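Local coordinates for intracellular protein transport protein USO1 (Saccharomyces cerevisiae S288c, PDB 6LSU) that is required for protein transport from the endoplasmic reticulum to the Golgi complex, as a homodimeric tether whose globular head, the part present here, precedes a rod-like coiled-coil tail, at residues W105-S110 with L169-M174; A210-M215 with V253-S258. All coordinates share one frame; numbering follows the deposited sequence.

Contact 1 of 2, residues W105-S110 with L169-M174; sequences WISQQS and LLEAVM
Ile-106 and Ala-172 mark where two helical segments of the armadillo-repeat head draw nearest, with CA atoms 5.8 Å apart and axes 9.2 Å apart, inclined at 54°. In this superhelical stack of helices, helix 103-112 lies against helix 160-174, which belongs to the second armadillo repeat. Branched Ile-106 suits the join because its two arms reach different partners. CG2 of Ile-106, anti to the backbone N, touches CB of Glu-171 at 3.3 Å, while CD1 of the same isoleucine ends 4.2 Å from CB of Ala-172, whose single methyl lets the helices come close. CB and CG of Glu-171 pass Ile-106, and the chain, extended beyond CG, carries the carboxylate to Ser-110, whose OG donates a hydrogen bond of 2.9 Å to OE1 of Glu-171. The hydroxyl approaches OE1 on its anti side, 18° out of the carboxylate plane. Ser-107, on the preceding turn, hydrogen-bonds instead to Glu-209. That second acid also lies close to OE2 of Glu-171, a proximity that could raise the affinity of one carboxylate for a proton. A leucine in place of Glu-171 would probably leave the Ser-110 hydroxyl without its acceptor across the interface. Serine, small and polar, serves a second link too: one water donates both to Ser-110 OG and, at 2.7 Å, to the backbone O of Glu-171.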
ATOM      1  N   TRP A 105      -9.203   4.295  26.523  1.00 54.79           N
ATOM      2  CA  TRP A 105      -9.373   2.930  25.974  1.00 52.02           C
ATOM      3  C   TRP A 105     -10.525   2.894  24.942  1.00 54.13           C
ATOM      4  O   TRP A 105     -10.387   2.278  23.860  1.00 55.95           O
ATOM      5  CB  TRP A 105      -9.594   1.949  27.131  1.00 56.01           C
ATOM      6  CG  TRP A 105      -9.719   0.544  26.631  1.00 56.75           C
ATOM      7  CD1 TRP A 105      -8.715  -0.340  26.379  1.00 54.85           C
ATOM      8  CD2 TRP A 105     -10.936  -0.084  26.231  1.00 59.67           C
ATOM      9  NE1 TRP A 105      -9.231  -1.487  25.857  1.00 62.92           N
ATOM     10  CE2 TRP A 105     -10.585  -1.358  25.743  1.00 60.15           C
ATOM     11  CE3 TRP A 105     -12.284   0.304  26.245  1.00 59.98           C
ATOM     12  CZ2 TRP A 105     -11.533  -2.246  25.270  1.00 57.87           C
ATOM     13  CZ3 TRP A 105     -13.218  -0.574  25.749  1.00 60.67           C
ATOM     14  CH2 TRP A 105     -12.840  -1.830  25.282  1.00 61.45           C
ATOM     15  N   ILE A 106     -11.658   3.541  25.225  1.00 55.76           N
ATOM     16  CA  ILE A 106     -12.853   3.434  24.333  1.00 54.04           C
ATOM     17  C   ILE A 106     -12.513   4.061  22.992  1.00 55.93           C
ATOM     18  O   ILE A 106     -12.755   3.385  21.943  1.00 53.72           O
ATOM     19  CB  ILE A 106     -14.101   4.055  24.945  1.00 53.28           C
ATOM     20  CG1 ILE A 106     -14.602   3.249  26.138  1.00 57.97           C
ATOM     21  CG2 ILE A 106     -15.194   4.213  23.906  1.00 54.45           C
ATOM     22  CD1 ILE A 106     -15.679   3.967  26.942  1.00 57.95           C
ATOM     23  N   SER A 107     -11.936   5.267  23.017  1.00 59.40           N
ATOM     24  CA  SER A 107     -11.538   5.989  21.769  1.00 59.44           C
ATOM     25  C   SER A 107     -10.550   5.142  20.987  1.00 59.46           C
ATOM     26  O   SER A 107     -10.866   4.823  19.804  1.00 58.32           O
ATOM     27  CB  SER A 107     -11.008   7.327  22.062  1.00 60.02           C
ATOM     28  OG  SER A 107     -12.077   8.118  22.569  1.00 64.83           O
ATOM     29  N   GLN A 108      -9.477   4.694  21.654  1.00 62.54           N
ATOM     30  CA  GLN A 108      -8.402   3.860  21.039  1.00 63.38           C
ATOM     31  C   GLN A 108      -9.016   2.630  20.369  1.00 58.38           C
ATOM     32  O   GLN A 108      -8.632   2.322  19.201  1.00 62.32           O
ATOM     33  CB  GLN A 108      -7.368   3.440  22.085  1.00 77.44           C
ATOM     34  CG  GLN A 108      -6.338   2.443  21.559  1.00 83.31           C
ATOM     35  CD  GLN A 108      -5.621   1.802  22.730  1.00 94.52           C
ATOM     36  OE1 GLN A 108      -4.614   2.322  23.244  1.00 97.97           O
ATOM     37  NE2 GLN A 108      -6.196   0.706  23.223  1.00 84.97           N
ATOM     38  N   GLN A 109      -9.980   1.962  20.998  1.00 55.49           N
ATOM     39  CA  GLN A 109     -10.653   0.794  20.333  1.00 56.53           C
ATOM     40  C   GLN A 109     -11.375   1.272  19.064  1.00 61.41           C
ATOM     41  O   GLN A 109     -11.285   0.565  18.040  1.00 68.97           O
ATOM     42  CB  GLN A 109     -11.671   0.097  21.222  1.00 53.30           C
ATOM     43  CG  GLN A 109     -11.064  -0.484  22.472  1.00 60.29           C
ATOM     44  CD  GLN A 109      -9.813  -1.247  22.130  1.00 62.30           C
ATOM     45  OE1 GLN A 109      -8.726  -0.814  22.519  1.00 67.48           O
ATOM     46  NE2 GLN A 109      -9.948  -2.333  21.343  1.00 61.96           N
ATOM     47  N   SER A 110     -12.073   2.414  19.083  1.00 57.48           N
ATOM     48  CA  SER A 110     -12.791   2.869  17.862  1.00 57.74           C
ATOM     49  C   SER A 110     -11.782   3.200  16.772  1.00 53.74           C
ATOM     50  O   SER A 110     -12.069   2.858  15.651  1.00 54.28           O
ATOM     51  CB  SER A 110     -13.731   4.010  18.123  1.00 59.79           C
ATOM     52  OG  SER A 110     -14.724   3.618  19.074  1.00 55.31           O
ATOM     53  N   LEU A 169     -20.607   5.303  25.379  1.00 59.36           N
ATOM     54  CA  LEU A 169     -21.179   4.000  25.812  1.00 61.90           C
ATOM     55  C   LEU A 169     -21.416   3.137  24.573  1.00 55.96           C
ATOM     56  O   LEU A 169     -21.023   1.962  24.584  1.00 61.94           O
ATOM     57  CB  LEU A 169     -22.463   4.200  26.626  1.00 66.21           C
ATOM     58  CG  LEU A 169     -23.041   2.929  27.252  1.00 66.70           C
ATOM     59  CD1 LEU A 169     -22.008   2.212  28.113  1.00 63.82           C
ATOM     60  CD2 LEU A 169     -24.283   3.262  28.063  1.00 71.16           C
ATOM     61  N   LEU A 170     -21.972   3.732  23.526  1.00 53.34           N
ATOM     62  CA  LEU A 170     -22.170   3.068  22.210  1.00 55.54           C
ATOM     63  C   LEU A 170     -20.855   2.619  21.576  1.00 55.97           C
ATOM     64  O   LEU A 170     -20.864   1.548  20.913  1.00 58.60           O
ATOM     65  CB  LEU A 170     -22.895   4.047  21.287  1.00 57.59           C
ATOM     66  CG  LEU A 170     -24.380   4.143  21.617  1.00 62.07           C
ATOM     67  CD1 LEU A 170     -25.066   5.130  20.685  1.00 61.26           C
ATOM     68  CD2 LEU A 170     -25.036   2.754  21.536  1.00 62.52           C
ATOM     69  N   GLU A 171     -19.793   3.418  21.707  1.00 55.02           N
ATOM     70  CA  GLU A 171     -18.454   3.005  21.226  1.00 57.58           C
ATOM     71  C   GLU A 171     -18.038   1.755  22.014  1.00 52.58           C
ATOM     72  O   GLU A 171     -17.452   0.880  21.439  1.00 54.78           O
ATOM     73  CB  GLU A 171     -17.395   4.105  21.414  1.00 53.81           C
ATOM     74  CG  GLU A 171     -17.393   5.223  20.405  1.00 53.70           C
ATOM     75  CD  GLU A 171     -16.339   6.263  20.817  1.00 63.05           C
ATOM     76  OE1 GLU A 171     -15.172   6.183  20.335  1.00 69.33           O
ATOM     77  OE2 GLU A 171     -16.634   7.109  21.693  1.00 56.49           O
ATOM     78  N   ALA A 172     -18.266   1.724  23.315  1.00 52.92           N
ATOM     79  CA  ALA A 172     -17.889   0.581  24.179  1.00 54.91           C
ATOM     80  C   ALA A 172     -18.601  -0.694  23.716  1.00 61.85           C
ATOM     81  O   ALA A 172     -17.942  -1.746  23.558  1.00 58.16           O
ATOM     82  CB  ALA A 172     -18.198   0.912  25.599  1.00 54.49           C
ATOM     83  N   VAL A 173     -19.898  -0.609  23.418  1.00 66.21           N
ATOM     84  CA  VAL A 173     -20.643  -1.827  22.994  1.00 66.24           C
ATOM     85  C   VAL A 173     -20.246  -2.168  21.547  1.00 65.90           C
ATOM     86  O   VAL A 173     -20.215  -3.358  21.237  1.00 65.43           O
ATOM     87  CB  VAL A 173     -22.161  -1.695  23.220  1.00 64.75           C
ATOM     88  CG1 VAL A 173     -22.444  -1.064  24.582  1.00 68.53           C
ATOM     89  CG2 VAL A 173     -22.863  -0.960  22.115  1.00 59.76           C
ATOM     90  N   MET A 174     -19.909  -1.190  20.693  1.00 65.49           N
ATOM     91  CA  MET A 174     -19.495  -1.477  19.284  1.00 61.66           C
ATOM     92  C   MET A 174     -18.121  -2.175  19.255  1.00 55.50           C
ATOM     93  O   MET A 174     -17.892  -2.992  18.367  1.00 60.25           O
ATOM     94  CB  MET A 174     -19.400  -0.235  18.401  1.00 60.57           C
ATOM     95  CG  MET A 174     -20.710   0.301  17.901  1.00 66.30           C
ATOM     96  SD  MET A 174     -21.718  -0.787  16.843  1.00 68.11           S
ATOM     97  CE  MET A 174     -20.545  -1.425  15.669  1.00 69.90           C
TER
HETATM   98  O   HOH W   1     -16.397   1.299  18.990  1.00 54.24           O

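Contact 2 of 2, residues A210-M215 with V253-S258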
ATOM      1  N   ALA A 210     -17.953  11.622  17.855  1.00 50.62           N
ATOM      2  CA  ALA A 210     -18.953  11.120  16.898  1.00 49.21           C
ATOM      3  C   ALA A 210     -18.264  10.591  15.632  1.00 51.26           C
ATOM      4  O   ALA A 210     -18.874   9.759  14.966  1.00 48.64           O
ATOM      5  CB  ALA A 210     -19.958  12.216  16.573  1.00 52.01           C
ATOM      6  N   ILE A 211     -17.100  11.138  15.239  1.00 55.85           N
ATOM      7  CA  ILE A 211     -16.285  10.625  14.086  1.00 48.70           C
ATOM      8  C   ILE A 211     -15.838   9.196  14.369  1.00 45.59           C
ATOM      9  O   ILE A 211     -15.995   8.356  13.481  1.00 47.13           O
ATOM     10  CB  ILE A 211     -15.074  11.544  13.816  1.00 53.17           C
ATOM     11  CG1 ILE A 211     -15.527  12.985  13.583  1.00 51.10           C
ATOM     12  CG2 ILE A 211     -14.293  11.017  12.596  1.00 55.96           C
ATOM     13  CD1 ILE A 211     -14.415  13.968  13.528  1.00 54.06           C
ATOM     14  N   LEU A 212     -15.378   8.915  15.601  1.00 49.33           N
ATOM     15  CA  LEU A 212     -14.959   7.587  16.099  1.00 51.65           C
ATOM     16  C   LEU A 212     -16.146   6.623  16.054  1.00 59.23           C
ATOM     17  O   LEU A 212     -15.917   5.498  15.589  1.00 59.32           O
ATOM     18  CB  LEU A 212     -14.375   7.730  17.503  1.00 54.05           C
ATOM     19  CG  LEU A 212     -13.073   8.523  17.545  1.00 55.09           C
ATOM     20  CD1 LEU A 212     -12.507   8.621  18.935  1.00 49.98           C
ATOM     21  CD2 LEU A 212     -12.047   7.880  16.617  1.00 61.99           C
ATOM     22  N   LEU A 213     -17.346   7.022  16.496  1.00 62.37           N
ATOM     23  CA  LEU A 213     -18.497   6.082  16.596  1.00 57.62           C
ATOM     24  C   LEU A 213     -18.925   5.831  15.147  1.00 56.94           C
ATOM     25  O   LEU A 213     -19.204   4.659  14.738  1.00 50.80           O
ATOM     26  CB  LEU A 213     -19.601   6.675  17.481  1.00 55.91           C
ATOM     27  CG  LEU A 213     -20.922   5.902  17.517  1.00 58.46           C
ATOM     28  CD1 LEU A 213     -20.721   4.507  18.060  1.00 57.65           C
ATOM     29  CD2 LEU A 213     -22.009   6.611  18.339  1.00 59.13           C
ATOM     30  N   LEU A 214     -18.904   6.887  14.340  1.00 52.09           N
ATOM     31  CA  LEU A 214     -19.258   6.696  12.920  1.00 55.78           C
ATOM     32  C   LEU A 214     -18.269   5.711  12.281  1.00 61.57           C
ATOM     33  O   LEU A 214     -18.711   4.845  11.518  1.00 60.29           O
ATOM     34  CB  LEU A 214     -19.265   8.071  12.265  1.00 57.66           C
ATOM     35  CG  LEU A 214     -20.550   8.848  12.512  1.00 61.35           C
ATOM     36  CD1 LEU A 214     -20.357  10.322  12.210  1.00 65.84           C
ATOM     37  CD2 LEU A 214     -21.681   8.274  11.660  1.00 64.14           C
ATOM     38  N   MET A 215     -16.966   5.822  12.585  1.00 62.13           N
ATOM     39  CA  MET A 215     -15.975   4.865  12.046  1.00 61.71           C
ATOM     40  C   MET A 215     -16.403   3.438  12.401  1.00 58.80           C
ATOM     41  O   MET A 215     -16.345   2.580  11.499  1.00 60.77           O
ATOM     42  CB  MET A 215     -14.580   5.098  12.623  1.00 70.64           C
ATOM     43  CG  MET A 215     -13.796   6.208  11.954  1.00 73.68           C
ATOM     44  SD  MET A 215     -12.313   6.587  12.922  1.00 74.06           S
ATOM     45  CE  MET A 215     -11.635   4.929  12.887  1.00 76.57           C
ATOM     46  N   VAL A 253      -8.191  14.836  12.211  1.00 56.82           N
ATOM     47  CA  VAL A 253      -8.023  14.696  10.733  1.00 55.01           C
ATOM     48  C   VAL A 253      -7.782  13.240  10.351  1.00 49.03           C
ATOM     49  O   VAL A 253      -8.357  12.813   9.368  1.00 49.16           O
ATOM     50  CB  VAL A 253      -6.915  15.613  10.211  1.00 51.97           C
ATOM     51  CG1 VAL A 253      -6.602  15.336   8.767  1.00 53.25           C
ATOM     52  CG2 VAL A 253      -7.328  17.049  10.410  1.00 54.05           C
ATOM     53  N   ASN A 254      -6.972  12.520  11.120  1.00 49.73           N
ATOM     54  CA  ASN A 254      -6.722  11.067  10.909  1.00 47.47           C
ATOM     55  C   ASN A 254      -8.069  10.328  10.997  1.00 44.29           C
ATOM     56  O   ASN A 254      -8.396   9.522  10.089  1.00 39.17           O
ATOM     57  CB  ASN A 254      -5.755  10.534  11.958  1.00 50.61           C
ATOM     58  CG  ASN A 254      -5.005   9.308  11.506  1.00 46.02           C
ATOM     59  OD1 ASN A 254      -3.961   9.012  12.035  1.00 53.64           O
ATOM     60  ND2 ASN A 254      -5.493   8.609  10.527  1.00 49.53           N
ATOM     61  N   ASP A 255      -8.855  10.637  12.032  1.00 45.52           N
ATOM     62  CA  ASP A 255     -10.229  10.068  12.204  1.00 45.90           C
ATOM     63  C   ASP A 255     -11.080  10.453  10.981  1.00 44.14           C
ATOM     64  O   ASP A 255     -11.563   9.557  10.304  1.00 43.31           O
ATOM     65  CB  ASP A 255     -10.857  10.487  13.526  1.00 47.96           C
ATOM     66  CG  ASP A 255      -9.971  10.250  14.761  1.00 52.83           C
ATOM     67  OD1 ASP A 255     -10.096  11.034  15.704  1.00 53.56           O
ATOM     68  OD2 ASP A 255      -9.159   9.287  14.793  1.00 55.33           O
ATOM     69  N   CYS A 256     -11.161  11.737  10.641  1.00 47.69           N
ATOM     70  CA  CYS A 256     -11.966  12.208   9.487  1.00 50.67           C
ATOM     71  C   CYS A 256     -11.557  11.437   8.244  1.00 52.65           C
ATOM     72  O   CYS A 256     -12.488  10.789   7.634  1.00 55.83           O
ATOM     73  CB  CYS A 256     -11.803  13.700   9.261  1.00 52.48           C
ATOM     74  SG  CYS A 256     -12.687  14.665  10.501  1.00 56.95           S
ATOM     75  N   LEU A 257     -10.249  11.402   7.934  1.00 49.63           N
ATOM     76  CA  LEU A 257      -9.762  10.665   6.737  1.00 51.38           C
ATOM     77  C   LEU A 257     -10.114   9.170   6.876  1.00 50.66           C
ATOM     78  O   LEU A 257     -10.560   8.561   5.907  1.00 54.75           O
ATOM     79  CB  LEU A 257      -8.260  10.918   6.533  1.00 50.26           C
ATOM     80  CG  LEU A 257      -7.881  12.375   6.259  1.00 49.62           C
ATOM     81  CD1 LEU A 257      -6.430  12.625   6.607  1.00 47.44           C
ATOM     82  CD2 LEU A 257      -8.185  12.743   4.822  1.00 50.22           C
ATOM     83  N   SER A 258      -9.914   8.606   8.055  1.00 54.53           N
ATOM     84  CA  SER A 258     -10.110   7.164   8.335  1.00 55.39           C
ATOM     85  C   SER A 258     -11.588   6.826   8.094  1.00 59.05           C
ATOM     86  O   SER A 258     -11.911   5.747   7.537  1.00 52.76           O
ATOM     87  CB  SER A 258      -9.708   6.861   9.728  1.00 55.03           C
ATOM     88  OG  SER A 258      -8.938   5.686   9.748  1.00 66.91           O
TER
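Against SG of Cys-256, at 3.6 Å, rests CD1 of Ile-211, at the join between helix 204-218 of the third armadillo repeat and helix 251-264 of the fourth. Within the two segments the axes are 9.4 Å apart, and the two run in the same general direction, 30° apart. The close-packed part gathers around Ile-211. The other arm of this residue brings CG2 of Ile-211 to 3.6 Å from CB of Asp-255, and the two side chains cross at about a right angle, so one beta-branched residue fills the angle between two consecutive residues of the facing helix. Cysteine suits this place: its compact, weakly polar sulfur accepts a methyl on one helix while packing against Leu-237, Ile-240 and Ile-241 of its own repeat. Leu-212 covers the acid from another quarter, its CD2 standing 3.7 Å from CG of Asp-255. A turn further on, the fit is looser but still buried. Met-215, its chain bent at the last torsion (chi3 57°), lays SD 4.0 Å from the backbone O of Asp-255 and 4.1 Å from CB of Ser-258, a slender thioether beside a small residue. No hydrogen bond joins the two segments. The interface is therefore held by van der Waals contact, and the buried carboxylate, touched here by Leu-212 alone, finds its charged partner outside the two segments: OD1 of Asp-255 forms a salt bridge with Arg-111, which probably favours its charged form.

In the fold
Contacts 1 and 2 lie side by side in the helical stack, their centres about 12 Å apart, and they touch directly. Leu-212 is the main go-between: its CB packs 3.3 Å from OE1 of Glu-171, placing an apolar side chain between the polar cluster of contact 1 and the acid of contact 2. Further along, CE of Met-215 comes 3.5 Å from the backbone O of Ser-110. Helix 103-112 thus serves both: its residues 105-110 pack on helix 160-174, and the helix reaches past the first contact to the second through Arg-111. Together the contacts join helices 103-112, 160-174, 204-218 and 251-264 into one run of touching helices in the N-terminal part of the head.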